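Local coordinates for luciferase (PDB 1VPR), which catalyses the light-emitting oxidation of dinoflagellate luciferin by molecular oxygen, this chain being the third of three homologous luciferase domains of the full-length protein, at residues 116-121 / 263-268; 135-140 / 320-325; 141-146 / 235-240; 229-234 / 313-318; 327-332 / 340-345. All coordinates share one frame; numbering follows the deposited sequence.

Overall arrangement
The contacts lie in the calycin-type catalytic domain, whose ten-stranded antiparallel sheet forms the barrel. From the N terminus, residues 116-121 open contact 1, which closes at 263-268 on strand 259-266. The following coil opens contact 2 and then contact 3. Contact 3 closes first, at strand 237-241, and so lies within the loops of both contacts 1 and 2; contact 2 closes at helix 321-324 and crosses contact 1. Contact 4 joins strand 229-233 to residues 313-318, crossing contacts 1 and 3 but falling within contact 2. Contact 5 then closes a short C-terminal loop, in series with the rest. Contacts 2, 3 and 5 touch one another; contact 1 touches 2 and 3, and contact 4 touches 3.

Contact 1: residues 116-121 / 263-268; sequences PQLTKE and FFWEME
With CG placed anti to its own carbonyl carbon (chi1 -82°), the indole of Trp-265 reaches across to Pro-116 and Leu-118; CG of Leu-118 is likewise anti (chi1 -60°), turning its isobutyl group back over the ring. CD2 of Leu-118 sits above one face, 4.2 Å from the centroid of the six-membered ring, a CH-pi contact, while CG of Leu-118 approaches CZ3 of Trp-265 at 3.5 Å. Pro-116 meets the benzo end obliquely, its CG 3.4 Å from CZ2 of Trp-265, and the backbone N of Gln-117 lies at the ring edge. Trp-265 belongs to strand 259-266 of the calycin barrel, and the contact lays the coil leading into helix 120-126 against that wall. NE1 donates to Pro-144 O, a bond that helps to hold the ring's rotation. With an alanine here, a gap is likely to open beside Pro-116 and Leu-118 and Pro-144 O to lose this N-H. Selenomethionine Met-267, its chain folded back, brings CE to 3.7 Å from CD1 of Leu-118.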
# COMPACT_ATOMS: atom_id res chain seq x y z
N PRO A 116 -6.95 6.60 -17.48
CA PRO A 116 -5.86 6.41 -18.44
C PRO A 116 -5.37 4.97 -18.40
O PRO A 116 -5.64 4.24 -17.44
CB PRO A 116 -4.79 7.38 -17.94
CG PRO A 116 -4.99 7.31 -16.44
CD PRO A 116 -6.50 7.36 -16.30
N GLN A 117 -4.65 4.56 -19.44
CA GLN A 117 -4.13 3.21 -19.52
C GLN A 117 -2.87 3.29 -20.40
O GLN A 117 -2.85 4.04 -21.38
CB GLN A 117 -5.19 2.32 -20.17
CG GLN A 117 -4.69 1.08 -20.85
CD GLN A 117 -4.47 -0.06 -19.90
OE1 GLN A 117 -5.25 -0.26 -18.96
NE2 GLN A 117 -3.42 -0.85 -20.14
N LEU A 118 -1.82 2.55 -20.05
CA LEU A 118 -0.62 2.60 -20.87
C LEU A 118 -0.77 1.62 -22.03
O LEU A 118 -1.39 0.56 -21.89
CB LEU A 118 0.63 2.24 -20.05
CG LEU A 118 0.95 3.13 -18.85
CD1 LEU A 118 2.29 2.71 -18.23
CD2 LEU A 118 1.01 4.57 -19.32
N THR A 119 -0.20 1.97 -23.17
CA THR A 119 -0.29 1.09 -24.33
C THR A 119 0.64 -0.10 -24.14
O THR A 119 1.47 -0.14 -23.22
CB THR A 119 0.12 1.84 -25.62
OG1 THR A 119 1.53 2.08 -25.61
CG2 THR A 119 -0.61 3.19 -25.73
N LYS A 120 0.49 -1.08 -25.02
CA LYS A 120 1.28 -2.31 -25.00
C LYS A 120 2.77 -2.00 -25.17
O LYS A 120 3.65 -2.63 -24.57
CB LYS A 120 0.81 -3.20 -26.16
CG LYS A 120 1.61 -4.47 -26.39
CD LYS A 120 1.07 -5.20 -27.64
CE LYS A 120 1.90 -6.41 -27.98
NZ LYS A 120 1.44 -7.03 -29.25
N GLU A 121 3.06 -1.01 -26.01
CA GLU A 121 4.43 -0.63 -26.28
C GLU A 121 5.04 0.07 -25.06
O GLU A 121 6.20 -0.16 -24.72
CB GLU A 121 4.48 0.31 -27.49
CG GLU A 121 4.31 -0.38 -28.84
CD GLU A 121 3.04 -1.22 -28.91
OE1 GLU A 121 1.98 -0.69 -28.50
OE2 GLU A 121 3.12 -2.38 -29.39
N PHE A 263 -3.85 7.44 -6.84
CA PHE A 263 -3.87 6.45 -7.89
C PHE A 263 -2.50 5.80 -7.89
O PHE A 263 -1.54 6.38 -7.37
CB PHE A 263 -4.08 7.12 -9.26
CG PHE A 263 -2.99 8.05 -9.63
CD1 PHE A 263 -2.97 9.36 -9.13
CD2 PHE A 263 -1.95 7.62 -10.45
CE1 PHE A 263 -1.93 10.22 -9.45
CE2 PHE A 263 -0.89 8.48 -10.77
CZ PHE A 263 -0.88 9.77 -10.28
N PHE A 264 -2.42 4.60 -8.47
CA PHE A 264 -1.16 3.88 -8.56
C PHE A 264 -1.08 3.23 -9.92
O PHE A 264 -1.99 2.51 -10.31
CB PHE A 264 -1.04 2.78 -7.50
CG PHE A 264 -0.89 3.30 -6.11
CD1 PHE A 264 -2.00 3.66 -5.37
CD2 PHE A 264 0.38 3.52 -5.58
CE1 PHE A 264 -1.86 4.25 -4.12
CE2 PHE A 264 0.53 4.11 -4.33
CZ PHE A 264 -0.59 4.48 -3.61
N TRP A 265 0.01 3.49 -10.64
CA TRP A 265 0.24 2.90 -11.94
C TRP A 265 0.98 1.59 -11.73
O TRP A 265 2.09 1.60 -11.20
CB TRP A 265 1.13 3.79 -12.81
CG TRP A 265 0.39 4.90 -13.49
CD1 TRP A 265 0.38 6.22 -13.14
CD2 TRP A 265 -0.42 4.79 -14.67
NE1 TRP A 265 -0.41 6.94 -14.02
CE2 TRP A 265 -0.91 6.09 -14.97
CE3 TRP A 265 -0.79 3.72 -15.50
CZ2 TRP A 265 -1.74 6.35 -16.07
CZ3 TRP A 265 -1.63 3.99 -16.60
CH2 TRP A 265 -2.08 5.28 -16.87
N GLU A 266 0.36 0.49 -12.12
CA GLU A 266 0.97 -0.84 -11.99
C GLU A 266 1.69 -1.00 -13.33
O GLU A 266 1.08 -1.30 -14.37
CB GLU A 266 -0.13 -1.89 -11.83
CG GLU A 266 0.35 -3.33 -11.67
CD GLU A 266 -0.82 -4.29 -11.52
OE1 GLU A 266 -1.55 -4.47 -12.52
OE2 GLU A 266 -1.01 -4.84 -10.40
N MSE A 267 3.01 -0.78 -13.30
CA MSE A 267 3.82 -0.78 -14.50
C MSE A 267 3.82 -2.03 -15.37
O MSE A 267 3.88 -1.92 -16.59
CB MSE A 267 5.25 -0.38 -14.14
CG MSE A 267 5.38 0.99 -13.44
SE MSE A 267 4.51 2.40 -14.43
CE MSE A 267 5.31 2.05 -16.17
N GLU A 268 3.74 -3.21 -14.77
CA GLU A 268 3.76 -4.41 -15.60
C GLU A 268 2.49 -4.70 -16.40
O GLU A 268 2.53 -5.52 -17.33
CB GLU A 268 4.12 -5.61 -14.74
CG GLU A 268 5.53 -5.54 -14.20
CD GLU A 268 5.72 -4.44 -13.17
OE1 GLU A 268 4.90 -4.33 -12.23
OE2 GLU A 268 6.71 -3.68 -13.30

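Contact 2: residues 135-140 / 320-325; sequences TLKLPC and RDYTAL
The hydroxyl of Thr-323 meets a backbone carbonyl of the 135-140 coil, whereas the ring of Tyr-322 takes Thr-135 O at its edge and is crossed obliquely by Lys-137. OG1 of Thr-323 donates to Leu-136 O at 2.8 Å, meeting the carbonyl almost head-on (C=O...O angle 161°). OG1 of Thr-323 also accepts from Arg-320 NH2 at 2.9 Å, in the plane of the guanidinium group, so one oxygen is gripped as donor and acceptor at once. Just beyond, Leu-138 N donates to Thr-323 O at 3.0 Å. A valine in place of this threonine would probably leave Leu-136 O and Arg-320 NH2 without this partner. These bonds pin the irregular coil after helix 120-126 to the single-turn helix 321-324, beside strand 237-241 of the calycin barrel, and Arg-320, at the N-cap position of that helix, is itself tied by a salt bridge to Asp-353. Tyr-322, CG anti to the backbone N (chi1 180°), swings its ring along the coil: Thr-135 O lies 3.4 Å from CE2 of Tyr-322, and the extended chain of Lys-137 slants past the phenol, CE 3.2 Å from OH of Tyr-322. A water bridges that OH, at 2.7 Å, and Thr-135 O.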
# COMPACT_ATOMS: atom_id res chain seq x y z
N THR A 135 17.72 9.11 -10.93
CA THR A 135 18.21 9.95 -12.03
C THR A 135 17.67 9.59 -13.42
O THR A 135 17.95 10.28 -14.40
CB THR A 135 19.76 9.91 -12.11
OG1 THR A 135 20.19 8.62 -12.59
CG2 THR A 135 20.35 10.15 -10.72
N LEU A 136 16.89 8.52 -13.52
CA LEU A 136 16.36 8.10 -14.82
C LEU A 136 14.92 8.52 -15.08
O LEU A 136 14.09 8.52 -14.18
CB LEU A 136 16.44 6.58 -14.96
CG LEU A 136 17.82 5.95 -14.81
CD1 LEU A 136 17.71 4.43 -14.96
CD2 LEU A 136 18.79 6.52 -15.86
N LYS A 137 14.62 8.88 -16.32
CA LYS A 137 13.27 9.22 -16.68
C LYS A 137 12.59 7.89 -17.02
O LYS A 137 13.25 6.98 -17.55
CB LYS A 137 13.26 10.10 -17.93
CG LYS A 137 13.97 11.41 -17.76
CD LYS A 137 13.84 12.20 -19.04
CE LYS A 137 14.56 13.53 -18.93
NZ LYS A 137 14.58 14.21 -20.26
N LEU A 138 11.30 7.77 -16.73
CA LEU A 138 10.59 6.54 -17.04
C LEU A 138 10.67 6.41 -18.56
O LEU A 138 10.45 7.39 -19.29
CB LEU A 138 9.14 6.63 -16.55
CG LEU A 138 8.35 5.33 -16.45
CD1 LEU A 138 8.99 4.39 -15.43
CD2 LEU A 138 6.91 5.65 -16.04
N PRO A 139 10.98 5.21 -19.06
CA PRO A 139 11.10 5.00 -20.50
C PRO A 139 9.89 5.36 -21.36
O PRO A 139 10.05 5.77 -22.51
CB PRO A 139 11.43 3.51 -20.60
CG PRO A 139 12.23 3.28 -19.34
CD PRO A 139 11.36 4.00 -18.32
N CYS A 140 8.68 5.23 -20.83
CA CYS A 140 7.50 5.52 -21.64
C CYS A 140 7.08 6.98 -21.62
O CYS A 140 6.00 7.32 -22.11
CB CYS A 140 6.33 4.62 -21.23
SG CYS A 140 5.87 4.67 -19.48
N ARG A 320 9.37 10.81 -6.28
CA ARG A 320 9.88 10.23 -7.50
C ARG A 320 9.24 10.92 -8.71
O ARG A 320 9.05 10.30 -9.75
CB ARG A 320 9.57 8.73 -7.53
CG ARG A 320 10.26 7.95 -6.40
CD ARG A 320 11.78 8.10 -6.48
NE ARG A 320 12.26 7.79 -7.83
CZ ARG A 320 12.44 6.55 -8.30
NH1 ARG A 320 12.20 5.48 -7.53
NH2 ARG A 320 12.88 6.39 -9.55
N ASP A 321 8.93 12.20 -8.55
CA ASP A 321 8.32 13.03 -9.60
C ASP A 321 9.20 13.15 -10.86
O ASP A 321 8.69 13.28 -11.97
CB ASP A 321 8.05 14.43 -9.02
CG ASP A 321 7.06 14.38 -7.86
OD1 ASP A 321 5.94 13.87 -8.07
OD2 ASP A 321 7.40 14.83 -6.74
N TYR A 322 10.52 13.14 -10.69
CA TYR A 322 11.39 13.24 -11.86
C TYR A 322 11.23 12.00 -12.76
O TYR A 322 10.97 12.12 -13.97
CB TYR A 322 12.86 13.35 -11.44
CG TYR A 322 13.79 13.44 -12.62
CD1 TYR A 322 13.85 14.60 -13.39
CD2 TYR A 322 14.53 12.33 -13.04
CE1 TYR A 322 14.62 14.66 -14.56
CE2 TYR A 322 15.30 12.37 -14.20
CZ TYR A 322 15.34 13.53 -14.96
OH TYR A 322 16.11 13.57 -16.10
N THR A 323 11.40 10.82 -12.18
CA THR A 323 11.26 9.57 -12.92
C THR A 323 9.85 9.40 -13.48
O THR A 323 9.66 9.24 -14.69
CB THR A 323 11.58 8.35 -12.02
OG1 THR A 323 12.96 8.41 -11.61
CG2 THR A 323 11.33 7.03 -12.77
N ALA A 324 8.85 9.47 -12.60
CA ALA A 324 7.47 9.29 -13.00
C ALA A 324 6.97 10.25 -14.08
O ALA A 324 6.19 9.83 -14.95
CB ALA A 324 6.56 9.35 -11.78
N LEU A 325 7.37 11.52 -14.02
CA LEU A 325 6.93 12.49 -15.02
C LEU A 325 8.01 12.66 -16.12
O LEU A 325 7.91 13.54 -16.98
CB LEU A 325 6.63 13.84 -14.36
CG LEU A 325 5.60 13.81 -13.20
CD1 LEU A 325 5.41 15.24 -12.66
CD2 LEU A 325 4.25 13.25 -13.72
O HOH W 1 17.73 11.62 -17.02

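Contact 3: residues 141-146 / 235-240; sequences GPLPWP and GHYFYE
Strand 237-241, the last in the sheet order of the calycin barrel, here presents Tyr-237 to the proline-rich coil 141-146, and its phenol enters between Leu-143 and Trp-145. Towards Leu-143, the ring is met obliquely, with CD1 of the leucine 3.9 Å from CE2 of Tyr-237 and CB of the leucine 3.6 Å from OH of Tyr-237. Towards Trp-145, CE1 of Tyr-237 stands over the rim of the indole face, 4.0 Å from CZ2 of Trp-145, with the two ring planes inclined obliquely at 57°. The indole gets there with CG anti to the carbonyl carbon (chi1 -75°), and its CH2 corner lies near Gly-235 O, which is close to the ring plane. Tyr-339 stacks on Trp-145, while Val-251 of the adjoining strand touches both aromatic side chains. The buried phenol oxygen is served by a water in the plane of its ring: the water lies 2.7 Å from Tyr-237 OH and donates to Leu-143 O at 2.9 Å.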
# COMPACT_ATOMS: atom_id res chain seq x y z
N GLY A 141 7.94 7.85 -21.09
CA GLY A 141 7.59 9.26 -21.02
C GLY A 141 6.77 9.52 -19.78
O GLY A 141 6.52 8.58 -19.01
N PRO A 142 6.28 10.75 -19.57
CA PRO A 142 5.47 11.15 -18.41
C PRO A 142 4.26 10.27 -18.21
O PRO A 142 3.51 10.04 -19.16
CB PRO A 142 5.05 12.57 -18.74
CG PRO A 142 6.05 13.02 -19.81
CD PRO A 142 6.20 11.78 -20.61
N LEU A 143 4.04 9.78 -16.99
CA LEU A 143 2.85 8.98 -16.77
C LEU A 143 1.67 9.94 -16.83
O LEU A 143 1.79 11.11 -16.46
CB LEU A 143 2.91 8.28 -15.40
CG LEU A 143 3.89 7.09 -15.23
CD1 LEU A 143 4.00 6.69 -13.75
CD2 LEU A 143 3.42 5.90 -16.07
N PRO A 144 0.52 9.48 -17.35
CA PRO A 144 -0.65 10.35 -17.42
C PRO A 144 -1.23 10.53 -16.01
O PRO A 144 -1.28 9.57 -15.25
CB PRO A 144 -1.62 9.56 -18.31
CG PRO A 144 -0.72 8.77 -19.20
CD PRO A 144 0.34 8.30 -18.20
N TRP A 145 -1.64 11.75 -15.66
CA TRP A 145 -2.30 11.96 -14.37
C TRP A 145 -3.75 11.54 -14.68
O TRP A 145 -4.23 11.77 -15.79
CB TRP A 145 -2.29 13.44 -13.98
CG TRP A 145 -0.94 13.94 -13.49
CD1 TRP A 145 0.04 14.51 -14.24
CD2 TRP A 145 -0.45 13.90 -12.14
NE1 TRP A 145 1.11 14.84 -13.44
CE2 TRP A 145 0.84 14.48 -12.15
CE3 TRP A 145 -0.98 13.44 -10.92
CZ2 TRP A 145 1.62 14.60 -10.98
CZ3 TRP A 145 -0.21 13.56 -9.76
CH2 TRP A 145 1.07 14.14 -9.80
N PRO A 146 -4.44 10.89 -13.72
CA PRO A 146 -5.82 10.49 -14.02
C PRO A 146 -6.84 11.61 -13.94
O PRO A 146 -6.96 12.28 -12.91
CB PRO A 146 -6.09 9.39 -12.99
CG PRO A 146 -5.27 9.84 -11.80
CD PRO A 146 -3.97 10.28 -12.46
N GLY A 235 0.24 15.10 -3.58
CA GLY A 235 0.54 15.53 -4.94
C GLY A 235 1.89 15.10 -5.52
O GLY A 235 2.20 15.44 -6.68
N HIS A 236 2.69 14.37 -4.73
CA HIS A 236 4.01 13.94 -5.20
C HIS A 236 4.14 12.43 -5.31
O HIS A 236 3.64 11.69 -4.48
CB HIS A 236 5.09 14.50 -4.27
CG HIS A 236 5.21 16.00 -4.32
ND1 HIS A 236 6.02 16.65 -5.23
CD2 HIS A 236 4.57 16.97 -3.62
CE1 HIS A 236 5.88 17.96 -5.08
NE2 HIS A 236 5.01 18.18 -4.11
N TYR A 237 4.81 11.98 -6.37
CA TYR A 237 4.99 10.56 -6.65
C TYR A 237 5.90 9.82 -5.68
O TYR A 237 6.77 10.39 -5.03
CB TYR A 237 5.58 10.37 -8.06
CG TYR A 237 4.57 10.11 -9.16
CD1 TYR A 237 4.10 11.15 -9.95
CD2 TYR A 237 4.11 8.83 -9.40
CE1 TYR A 237 3.19 10.91 -10.97
CE2 TYR A 237 3.20 8.58 -10.41
CZ TYR A 237 2.75 9.63 -11.18
OH TYR A 237 1.85 9.36 -12.17
N PHE A 238 5.67 8.52 -5.58
CA PHE A 238 6.54 7.68 -4.80
C PHE A 238 6.49 6.33 -5.46
O PHE A 238 5.58 6.01 -6.23
CB PHE A 238 6.20 7.67 -3.29
CG PHE A 238 4.83 7.15 -2.94
CD1 PHE A 238 4.67 5.86 -2.44
CD2 PHE A 238 3.71 7.97 -3.06
CE1 PHE A 238 3.41 5.40 -2.04
CE2 PHE A 238 2.46 7.52 -2.67
CZ PHE A 238 2.31 6.23 -2.15
N TYR A 239 7.49 5.53 -5.18
CA TYR A 239 7.64 4.24 -5.79
C TYR A 239 7.35 3.12 -4.79
O TYR A 239 7.89 3.13 -3.68
CB TYR A 239 9.08 4.14 -6.31
CG TYR A 239 9.53 2.75 -6.69
CD1 TYR A 239 8.76 1.95 -7.53
CD2 TYR A 239 10.74 2.23 -6.21
CE1 TYR A 239 9.17 0.67 -7.90
CE2 TYR A 239 11.17 0.94 -6.56
CZ TYR A 239 10.36 0.17 -7.42
OH TYR A 239 10.77 -1.08 -7.84
N GLU A 240 6.50 2.18 -5.18
CA GLU A 240 6.18 1.05 -4.32
C GLU A 240 6.63 -0.29 -4.92
O GLU A 240 5.98 -0.83 -5.81
CB GLU A 240 4.67 0.96 -4.06
CG GLU A 240 4.13 2.04 -3.13
CD GLU A 240 4.30 1.68 -1.66
OE1 GLU A 240 5.27 0.96 -1.30
OE2 GLU A 240 3.46 2.15 -0.85
O HOH W 2 1.29 11.49 -13.66

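Contact 4: residues 229-234 / 313-318; sequences KRTWKS and DPIPLQ
Lys-229 NZ donates to Asp-313 O at 2.9 Å, in the plane of the carbonyl, and Gln-318 NE2 donates to Thr-231 O at 2.8 Å along a nearly straight path (N-H...O angle 163°). The amide of Gln-318 lies flat with this bond; it arrives there because CG stands between the backbone N and carbonyl carbon (chi1 60°) and the chain then bends at chi2. The ammonium group of Lys-229 also forms salt bridges with Asp-219, its strongest partner, and Glu-7, so the bond to Asp-313 O joins a charged cluster. A water spans Lys-233 N and Gln-318 O. Between these polar anchors, Ile-315 lays CG2 3.8 Å from CE of Lys-229, and CG2 of Thr-231 lies 4.0 Å from CD1 of Leu-317. That same CD1 of Leu-317 touches CB of Lys-233 at 3.9 Å. The coil 313-318, leading from strand 297-307 to helix 321-324, thus runs across strand 229-233, an outermost strand of the calycin sheet, which pairs within the sheet with strand 215-219.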
# COMPACT_ATOMS: atom_id res chain seq x y z
N LYS A 229 8.46 0.93 5.31
CA LYS A 229 8.10 2.32 5.59
C LYS A 229 8.31 3.25 4.42
O LYS A 229 9.37 3.20 3.77
CB LYS A 229 8.96 2.84 6.74
CG LYS A 229 8.92 1.98 7.99
CD LYS A 229 9.93 2.42 9.06
CE LYS A 229 9.65 3.82 9.54
NZ LYS A 229 8.52 3.83 10.49
N ARG A 230 7.33 4.12 4.15
CA ARG A 230 7.47 5.10 3.07
C ARG A 230 6.94 6.44 3.55
O ARG A 230 6.06 6.51 4.42
CB ARG A 230 6.71 4.68 1.79
CG ARG A 230 5.19 4.92 1.81
CD ARG A 230 4.43 3.79 2.48
NE ARG A 230 4.66 2.53 1.76
CZ ARG A 230 5.14 1.42 2.34
NH1 ARG A 230 5.43 1.43 3.63
NH2 ARG A 230 5.31 0.31 1.64
N THR A 231 7.52 7.51 3.03
CA THR A 231 7.08 8.86 3.37
C THR A 231 6.74 9.54 2.05
O THR A 231 7.49 9.42 1.07
CB THR A 231 8.21 9.68 4.06
OG1 THR A 231 8.50 9.11 5.34
CG2 THR A 231 7.77 11.11 4.28
N TRP A 232 5.63 10.27 2.01
CA TRP A 232 5.25 10.95 0.79
C TRP A 232 4.56 12.27 1.10
O TRP A 232 4.26 12.57 2.26
CB TRP A 232 4.34 10.05 -0.08
CG TRP A 232 3.28 9.28 0.65
CD1 TRP A 232 3.28 7.93 0.91
CD2 TRP A 232 2.09 9.81 1.27
NE1 TRP A 232 2.18 7.59 1.65
CE2 TRP A 232 1.43 8.71 1.89
CE3 TRP A 232 1.52 11.08 1.36
CZ2 TRP A 232 0.23 8.86 2.60
CZ3 TRP A 232 0.32 11.23 2.07
CH2 TRP A 232 -0.31 10.13 2.68
N LYS A 233 4.33 13.08 0.07
CA LYS A 233 3.65 14.36 0.27
C LYS A 233 2.52 14.48 -0.75
O LYS A 233 2.65 14.05 -1.91
CB LYS A 233 4.64 15.53 0.13
CG LYS A 233 3.96 16.92 0.25
CD LYS A 233 5.00 18.07 0.19
CE LYS A 233 4.31 19.42 0.33
NZ LYS A 233 5.25 20.50 0.72
N SER A 234 1.41 15.05 -0.30
CA SER A 234 0.23 15.26 -1.14
C SER A 234 0.66 15.78 -2.52
O SER A 234 1.38 16.77 -2.61
CB SER A 234 -0.68 16.29 -0.46
OG SER A 234 -1.86 16.53 -1.20
N ASP A 313 8.41 5.71 14.01
CA ASP A 313 8.95 7.03 13.66
C ASP A 313 8.90 7.42 12.19
O ASP A 313 8.94 6.57 11.32
CB ASP A 313 10.41 7.11 14.08
CG ASP A 313 10.59 6.99 15.58
OD1 ASP A 313 11.66 6.47 15.99
OD2 ASP A 313 9.69 7.43 16.34
N PRO A 314 8.81 8.72 11.90
CA PRO A 314 8.77 9.17 10.50
C PRO A 314 10.17 8.94 9.90
O PRO A 314 11.13 8.69 10.63
CB PRO A 314 8.53 10.68 10.63
CG PRO A 314 7.84 10.84 11.94
CD PRO A 314 8.51 9.82 12.84
N ILE A 315 10.27 9.01 8.58
CA ILE A 315 11.58 8.93 7.93
C ILE A 315 11.57 10.16 7.00
O ILE A 315 10.49 10.73 6.72
CB ILE A 315 11.79 7.61 7.14
CG1 ILE A 315 10.63 7.36 6.17
CG2 ILE A 315 11.93 6.45 8.12
CD1 ILE A 315 10.95 6.28 5.12
N PRO A 316 12.75 10.60 6.53
CA PRO A 316 12.88 11.77 5.65
C PRO A 316 11.98 11.77 4.44
O PRO A 316 11.63 10.72 3.89
CB PRO A 316 14.35 11.75 5.26
CG PRO A 316 15.00 11.19 6.52
CD PRO A 316 14.08 10.04 6.86
N LEU A 317 11.61 12.97 4.00
CA LEU A 317 10.73 13.13 2.84
C LEU A 317 11.45 12.86 1.52
O LEU A 317 12.65 13.08 1.39
CB LEU A 317 10.20 14.56 2.83
CG LEU A 317 9.29 15.01 1.68
CD1 LEU A 317 8.01 14.15 1.64
CD2 LEU A 317 8.95 16.50 1.90
N GLN A 318 10.69 12.38 0.53
CA GLN A 318 11.23 12.09 -0.80
C GLN A 318 10.07 12.04 -1.77
O GLN A 318 8.89 12.08 -1.37
CB GLN A 318 11.91 10.71 -0.82
CG GLN A 318 11.00 9.54 -0.46
CD GLN A 318 10.10 9.10 -1.60
OE1 GLN A 318 10.55 8.95 -2.73
NE2 GLN A 318 8.82 8.85 -1.29
O HOH W 3 6.24 12.08 -2.25

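Contact 5: residues 327-332 / 340-345; sequences GRDNAP and PTLAKD
Residues 327-332 and 340-345, in the coil after helix 321-324, run antiparallel here as the stem of a short loop, with the inverse gamma turn centred on Ala-343 at one end. The carboxylate of Asp-329 holds that turn: OD2 of Asp-329 accepts from Ala-343 N at 2.8 Å, on its anti side and 25° out of the carboxylate plane. With CG anti to its carbonyl carbon (chi1 -71°), the aspartate reaches across to this N-H while CG of Asp-329 rests 3.7 Å from CD2 of Leu-342. A second bond, Asn-330 N to Thr-341 O at 3.1 Å, comes from above the carbonyl plane, not along a lone pair. Thr-341 O also accepts from a water at 2.8 Å, which in turn takes a weak bond from Ala-331 N, so this oxygen is bound twice. The side-chain OD1 of Asn-330 lies 3.4 Å from CA of Pro-340, and CB of Ala-343 lies 3.3 Å from C of Gly-327. This loop packs beside the calycin barrel: Thr-341 OG1 bonds to Gly-235 O, near strand 237-241, Asp-345 accepts from Tyr-322 N in helix 321-324, and Pro-332 is bonded through its backbone to Trp-145.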
# COMPACT_ATOMS: atom_id res chain seq x y z
N GLY A 327 10.80 13.98 -16.12
CA GLY A 327 11.32 15.34 -16.16
C GLY A 327 10.40 16.42 -16.69
O GLY A 327 10.83 17.55 -16.87
N ARG A 328 9.13 16.10 -16.92
CA ARG A 328 8.21 17.10 -17.45
C ARG A 328 7.34 17.79 -16.41
O ARG A 328 6.40 17.20 -15.89
CB ARG A 328 7.30 16.49 -18.54
CG ARG A 328 6.39 17.53 -19.20
CD ARG A 328 5.41 16.96 -20.23
NE ARG A 328 4.44 17.98 -20.64
CZ ARG A 328 3.41 17.77 -21.47
NH1 ARG A 328 2.59 18.76 -21.77
NH2 ARG A 328 3.21 16.56 -21.99
N ASP A 329 7.64 19.05 -16.13
CA ASP A 329 6.87 19.82 -15.16
C ASP A 329 5.42 19.93 -15.63
O ASP A 329 5.16 19.99 -16.84
CB ASP A 329 7.43 21.23 -15.03
CG ASP A 329 8.77 21.28 -14.30
OD1 ASP A 329 9.39 22.37 -14.34
OD2 ASP A 329 9.20 20.28 -13.69
N ASN A 330 4.48 19.95 -14.68
CA ASN A 330 3.06 20.11 -14.98
C ASN A 330 2.56 19.21 -16.11
O ASN A 330 1.84 19.67 -17.01
CB ASN A 330 2.78 21.59 -15.28
CG ASN A 330 3.30 22.50 -14.18
OD1 ASN A 330 2.96 22.32 -13.01
ND2 ASN A 330 4.12 23.48 -14.54
N ALA A 331 2.93 17.93 -16.04
CA ALA A 331 2.52 16.97 -17.04
C ALA A 331 0.99 16.91 -17.00
O ALA A 331 0.37 17.20 -15.96
CB ALA A 331 3.15 15.61 -16.75
N PRO A 332 0.35 16.52 -18.12
CA PRO A 332 -1.11 16.46 -18.19
C PRO A 332 -1.83 15.20 -17.75
O PRO A 332 -1.24 14.13 -17.61
CB PRO A 332 -1.37 16.74 -19.66
CG PRO A 332 -0.28 15.93 -20.31
CD PRO A 332 0.95 16.29 -19.45
N PRO A 340 -0.62 20.50 -11.61
CA PRO A 340 0.45 21.29 -11.00
C PRO A 340 1.47 20.67 -10.05
O PRO A 340 1.50 21.00 -8.86
CB PRO A 340 -0.31 22.42 -10.35
CG PRO A 340 -1.49 21.68 -9.78
CD PRO A 340 -1.91 20.80 -10.96
N THR A 341 2.32 19.80 -10.58
CA THR A 341 3.38 19.18 -9.79
C THR A 341 4.63 19.22 -10.67
O THR A 341 4.58 18.82 -11.83
CB THR A 341 3.04 17.72 -9.39
OG1 THR A 341 2.07 17.74 -8.34
CG2 THR A 341 4.31 16.98 -8.89
N LEU A 342 5.73 19.73 -10.11
CA LEU A 342 7.00 19.83 -10.83
C LEU A 342 7.73 18.49 -10.82
O LEU A 342 7.71 17.75 -9.82
CB LEU A 342 7.89 20.91 -10.19
CG LEU A 342 7.24 22.29 -10.06
CD1 LEU A 342 8.13 23.26 -9.30
CD2 LEU A 342 6.91 22.82 -11.47
N ALA A 343 8.38 18.20 -11.94
CA ALA A 343 9.12 16.97 -12.13
C ALA A 343 10.50 16.99 -11.49
O ALA A 343 11.51 16.77 -12.17
CB ALA A 343 9.22 16.68 -13.62
N LYS A 344 10.55 17.28 -10.19
CA LYS A 344 11.81 17.31 -9.45
C LYS A 344 11.56 16.57 -8.15
O LYS A 344 10.53 16.76 -7.50
CB LYS A 344 12.25 18.74 -9.17
N ASP A 345 12.48 15.70 -7.77
CA ASP A 345 12.29 14.95 -6.53
C ASP A 345 12.52 15.84 -5.31
O ASP A 345 13.48 16.58 -5.25
CB ASP A 345 13.25 13.76 -6.49
CG ASP A 345 12.93 12.70 -7.52
OD1 ASP A 345 13.74 11.75 -7.60
OD2 ASP A 345 11.89 12.77 -8.23
O HOH W 4 2.83 17.30 -13.32